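Local atomic coordinates of NADP-dependent alcohol dehydrogenase (Entamoeba histolytica, PDB entry 2OUI), a protein that catalyses the NADP-dependent interconversion of alcohols and their carbonyl compounds as a tetrameric, zinc-containing medium-chain dehydrogenase. Residues A[29-33]-A[355-359]; A[143-147]-A[316-320]. The protein carries 1 engineered substitution. All coordinates share one frame; numbering follows the deposited sequence.

Interaction 1. Residues A[29-33]-A[355-359]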
loop_
_atom_site.group_PDB
_atom_site.type_symbol
_atom_site.label_atom_id
_atom_site.label_comp_id
_atom_site.label_asym_id
_atom_site.label_seq_id
_atom_site.Cartn_x
_atom_site.Cartn_y
_atom_site.Cartn_z
ATOM N N VAL A 29 -35.770 9.112 8.589
ATOM C CA VAL A 29 -35.581 8.018 9.540
ATOM C C VAL A 29 -36.021 8.463 10.941
ATOM O O VAL A 29 -35.733 9.595 11.354
ATOM C CB VAL A 29 -34.059 7.580 9.558
ATOM C CG1 VAL A 29 -33.800 6.442 10.563
ATOM C CG2 VAL A 29 -33.598 7.162 8.179
ATOM N N ARG A 30 -36.731 7.592 11.667
ATOM C CA ARG A 30 -37.039 7.848 13.084
ATOM C C ARG A 30 -36.112 7.003 13.957
ATOM O O ARG A 30 -35.797 5.856 13.597
ATOM C CB ARG A 30 -38.523 7.555 13.379
ATOM C CG ARG A 30 -38.918 6.092 13.312
ATOM C CD ARG A 30 -40.457 5.960 13.572
ATOM N NE ARG A 30 -40.933 4.579 13.565
ATOM C CZ ARG A 30 -42.209 4.224 13.696
ATOM N NH1 ARG A 30 -43.148 5.152 13.826
ATOM N NH2 ARG A 30 -42.553 2.933 13.700
ATOM N N PRO A 31 -35.604 7.572 15.081
ATOM C CA PRO A 31 -34.645 6.796 15.897
ATOM C C PRO A 31 -35.275 5.684 16.735
ATOM O O PRO A 31 -36.350 5.893 17.326
ATOM C CB PRO A 31 -34.072 7.854 16.853
ATOM C CG PRO A 31 -35.203 8.846 17.045
ATOM C CD PRO A 31 -35.836 8.924 15.640
ATOM N N LEU A 32 -34.589 4.537 16.797
ATOM C CA LEU A 32 -34.950 3.398 17.655
ATOM C C LEU A 32 -33.953 3.224 18.793
ATOM O O LEU A 32 -34.310 2.766 19.851
ATOM C CB LEU A 32 -34.969 2.100 16.855
ATOM C CG LEU A 32 -35.997 1.942 15.732
ATOM C CD1 LEU A 32 -35.746 0.609 15.063
ATOM C CD2 LEU A 32 -37.409 2.029 16.292
ATOM N N ALA A 33 -32.691 3.570 18.555
ATOM C CA ALA A 33 -31.710 3.585 19.636
ATOM C C ALA A 33 -30.703 4.682 19.312
ATOM O O ALA A 33 -30.355 4.886 18.144
ATOM C CB ALA A 33 -31.028 2.215 19.800
ATOM N N ASP A 355 -46.246 1.338 16.245
ATOM C CA ASP A 355 -46.176 0.620 14.980
ATOM C C ASP A 355 -44.737 0.240 14.619
ATOM O O ASP A 355 -44.417 0.060 13.442
ATOM C CB ASP A 355 -46.820 1.457 13.868
ATOM C CG ASP A 355 -46.221 2.866 13.748
ATOM O OD1 ASP A 355 -45.327 3.252 14.541
ATOM O OD2 ASP A 355 -46.647 3.595 12.828
ATOM N N GLU A 356 -43.884 0.104 15.637
ATOM C CA GLU A 356 -42.473 -0.240 15.444
ATOM C C GLU A 356 -42.319 -1.536 14.646
ATOM O O GLU A 356 -41.393 -1.677 13.840
ATOM C CB GLU A 356 -41.776 -0.371 16.802
ATOM C CG GLU A 356 -40.283 -0.559 16.752
ATOM C CD GLU A 356 -39.687 -0.658 18.140
ATOM O OE1 GLU A 356 -40.375 -0.289 19.122
ATOM O OE2 GLU A 356 -38.532 -1.108 18.250
ATOM N N ASP A 357 -43.237 -2.479 14.874
ATOM C CA ASP A 357 -43.151 -3.784 14.214
ATOM C C ASP A 357 -44.119 -3.919 13.028
ATOM O O ASP A 357 -44.081 -4.915 12.307
ATOM C CB ASP A 357 -43.324 -4.937 15.218
ATOM C CG ASP A 357 -42.150 -5.046 16.216
ATOM O OD1 ASP A 357 -41.004 -4.599 15.926
ATOM O OD2 ASP A 357 -42.381 -5.590 17.315
ATOM N N THR A 358 -44.965 -2.907 12.815
ATOM C CA THR A 358 -45.948 -2.944 11.722
ATOM C C THR A 358 -45.749 -1.896 10.597
ATOM O O THR A 358 -46.281 -2.062 9.494
ATOM C CB THR A 358 -47.394 -2.892 12.263
ATOM O OG1 THR A 358 -47.574 -1.715 13.060
ATOM C CG2 THR A 358 -47.681 -4.119 13.105
ATOM N N LEU A 359 -44.977 -0.837 10.854
ATOM C CA LEU A 359 -44.850 0.247 9.873
ATOM C C LEU A 359 -44.466 -0.294 8.503
ATOM O O LEU A 359 -43.582 -1.144 8.387
ATOM C CB LEU A 359 -43.808 1.281 10.319
ATOM C CG LEU A 359 -43.624 2.531 9.457
ATOM C CD1 LEU A 359 -44.862 3.408 9.503
ATOM C CD2 LEU A 359 -42.453 3.298 9.997
#

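Interaction 2. Residues A[143-147]-A[316-320]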
loop_
_atom_site.group_PDB
_atom_site.type_symbol
_atom_site.label_atom_id
_atom_site.label_comp_id
_atom_site.label_asym_id
_atom_site.label_seq_id
_atom_site.Cartn_x
_atom_site.Cartn_y
_atom_site.Cartn_z
ATOM N N GLU A 143 -29.319 -1.801 20.551
ATOM C CA GLU A 143 -28.387 -1.129 21.455
ATOM C C GLU A 143 -26.946 -1.531 21.153
ATOM O O GLU A 143 -26.034 -0.693 21.195
ATOM C CB GLU A 143 -28.739 -1.430 22.913
ATOM C CG GLU A 143 -30.110 -0.923 23.319
ATOM C CD GLU A 143 -31.251 -1.957 23.176
ATOM O OE1 GLU A 143 -31.173 -2.872 22.314
ATOM O OE2 GLU A 143 -32.250 -1.825 23.931
ATOM N N ASP A 144 -26.731 -2.797 20.807
ATOM C CA ASP A 144 -25.386 -3.222 20.389
ATOM C C ASP A 144 -25.015 -2.647 19.023
ATOM O O ASP A 144 -23.853 -2.297 18.769
ATOM C CB ASP A 144 -25.284 -4.752 20.350
ATOM C CG ASP A 144 -25.346 -5.386 21.731
ATOM O OD1 ASP A 144 -25.352 -4.651 22.751
ATOM O OD2 ASP A 144 -25.390 -6.639 21.785
ATOM N N ALA A 145 -25.998 -2.557 18.127
ATOM C CA ALA A 145 -25.729 -2.057 16.777
ATOM C C ALA A 145 -25.402 -0.563 16.741
ATOM O O ALA A 145 -24.676 -0.119 15.842
ATOM C CB ALA A 145 -26.900 -2.361 15.854
ATOM N N VAL A 146 -25.947 0.217 17.684
ATOM C CA VAL A 146 -25.703 1.672 17.675
ATOM C C VAL A 146 -24.228 2.003 17.958
ATOM O O VAL A 146 -23.732 3.100 17.617
ATOM C CB VAL A 146 -26.667 2.458 18.601
ATOM C CG1 VAL A 146 -26.329 2.242 20.071
ATOM C CG2 VAL A 146 -26.652 3.932 18.225
ATOM N N MET A 147 -23.522 1.042 18.558
ATOM C CA MET A 147 -22.071 1.188 18.773
ATOM C C MET A 147 -21.278 1.112 17.480
ATOM O O MET A 147 -20.134 1.573 17.432
ATOM C CB MET A 147 -21.559 0.111 19.737
ATOM C CG MET A 147 -22.205 0.131 21.127
ATOM S SD MET A 147 -21.904 1.645 22.059
ATOM C CE MET A 147 -23.429 2.535 21.855
ATOM N N THR A 316 -20.076 -5.724 21.470
ATOM C CA THR A 316 -20.107 -4.287 21.752
ATOM C C THR A 316 -20.935 -3.969 23.001
ATOM O O THR A 316 -20.992 -2.815 23.428
ATOM C CB THR A 316 -20.702 -3.479 20.573
ATOM O OG1 THR A 316 -22.045 -3.901 20.330
ATOM C CG2 THR A 316 -19.905 -3.670 19.314
ATOM N N SER A 317 -21.599 -4.980 23.564
ATOM C CA SER A 317 -22.434 -4.749 24.745
ATOM C C SER A 317 -21.625 -4.288 25.956
ATOM O O SER A 317 -22.155 -3.571 26.805
ATOM C CB SER A 317 -23.267 -5.985 25.100
ATOM O OG SER A 317 -22.445 -7.006 25.655
ATOM N N LYS A 318 -20.350 -4.688 26.036
ATOM C CA LYS A 318 -19.469 -4.293 27.153
ATOM C C LYS A 318 -19.266 -2.781 27.233
ATOM O O LYS A 318 -18.799 -2.280 28.247
ATOM C CB LYS A 318 -18.086 -4.931 27.019
ATOM C CG LYS A 318 -18.037 -6.441 27.152
ATOM C CD LYS A 318 -16.566 -6.859 26.893
ATOM C CE LYS A 318 -16.426 -8.148 26.105
ATOM N NZ LYS A 318 -16.785 -9.298 26.976
ATOM N N LEU A 319 -19.565 -2.067 26.145
ATOM C CA LEU A 319 -19.429 -0.614 26.107
ATOM C C LEU A 319 -20.578 0.093 26.805
ATOM O O LEU A 319 -20.461 1.254 27.165
ATOM C CB LEU A 319 -19.388 -0.108 24.658
ATOM C CG LEU A 319 -18.211 -0.554 23.788
ATOM C CD1 LEU A 319 -18.369 -0.047 22.341
ATOM C CD2 LEU A 319 -16.908 -0.055 24.391
ATOM N N ILE A 320 -21.700 -0.597 26.952
ATOM C CA ILE A 320 -22.936 0.049 27.415
ATOM C C ILE A 320 -23.011 0.019 28.937
ATOM O O ILE A 320 -23.167 -1.050 29.557
ATOM C CB ILE A 320 -24.170 -0.643 26.822
ATOM C CG1 ILE A 320 -24.138 -0.600 25.285
ATOM C CG2 ILE A 320 -25.479 0.004 27.359
ATOM C CD1 ILE A 320 -25.187 -1.500 24.632
HETATM O O HOH W 1 -22.634 -7.325 20.943
#

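Interaction 1. Residues A[29-33]-A[355-359]
A salt bridge from the buried Arg30 to Asp355 ties the C-terminal tail of the chain to a strand of the GroES-like catalytic domain. The arginine chain runs extended from CG to NE and presents its guanidinium end-on, with both terminal nitrogens closing on one carboxylate oxygen: Arg30 NH1 lies 3.0 Å and Arg30 NH2 2.9 Å from Asp355 OD1. That oxygen sits near the guanidinium plane, whereas the carboxylate is turned 58° against it. NH1 comes to the syn side of OD1, while NH2 reaches it from well above the carboxylate plane. Both bonds are bent, with N-H...O angles of 141° and 144°, as expected when two donors share one acceptor. Over one face of the guanidinium, offset toward its rim, lies the methyl Leu359 CD2, 3.7 Å from Arg30 NH2. The tail is itself folded into a tight turn in which Asp355 O accepts the backbone N-H groups of Thr358 and Leu359. Beside the salt bridge, Leu32 CD2 packs against the extended chain of Glu356, 3.9 Å from its CG; the carboxylate of Glu356 pairs with Arg350. Arg30 NH2 also bonds Gln64 OE1, and Tyr353 makes a cation-pi contact with the arginine. Strand 27-34 runs antiparallel to 61-68, 124-126 and 346-350, with a classic beta bulge where Leu32 and Ala33 both face Val62, and Leu359 reaches across to Gln64 and Val66 of strand 61-68.

Interaction 2. Residues A[143-147]-A[316-320]
Thr316 is joined to the short helix 142-145 through its hydroxyl, which donates to the backbone carbonyl of Asp144 with Thr316 OG1 2.9 Å from Asp144 O. A chi1 of 61° sets OG1 between the backbone N and the carbonyl carbon and aims it at the helix. The bond arrives well off the C=O direction, at a C=O...O angle of 109°, and tilted from the carbonyl plane. Thr316 OG1 also lies 3.3 Å from Asp144 CB. The carboxylate of Asp144 lies against Ser317 of the 3-10 segment: Asp144 OD1 rests 3.4 Å from Ser317 CB, and a water joins OD2, by a weak bond, to the backbone N of Thr316. Ser317 OG itself bonds Asp315. Met147 takes the other part of the interface with a chain folded at chi2 (-63°) and again at chi3. Met147 CB packs on Thr316 CB at 3.8 Å, and the bend in the chain carries Met147 SD to 3.9 Å from Leu319 CD1, the two side chains lying alongside with their ends pointing opposite ways. Ile320 CD1 reaches the helix, 3.6 Å from Glu143 O and 3.9 Å from Glu143 CB. The loop after helix 298-310 leads here into strand 320-325, which joins the catalytic-domain sheet beside 346-350. Leu319 also packs on Leu180 and Met181 of helix 177-188, which follows the glycine-rich Rossmann-type turn, a junction consistent with the two-domain medium-chain dehydrogenase fold.

The two contacts lie about 19 Å apart, centre to centre, and touch where Ala33 O packs against Val146 CG2, 3.8 Å away. Along the chain the order is 29-33, 143-147, 316-320 and 355-359, so interaction 2 falls wholly between the two halves of interaction 1. Strand 346-350 links them: it pairs antiparallel with 27-34 and parallel with 320-325, and its Val348 packs against Val146, Met147 and Ile320. Interaction 1 holds the C-terminal tail against strand 27-34, its centre about 24 Å from that of the chain, whereas the centre of interaction 2 is about 12 Å from it, nearer the Rossmann-type domain, with the side chain of Met147 about 10 Å from the zinc ion.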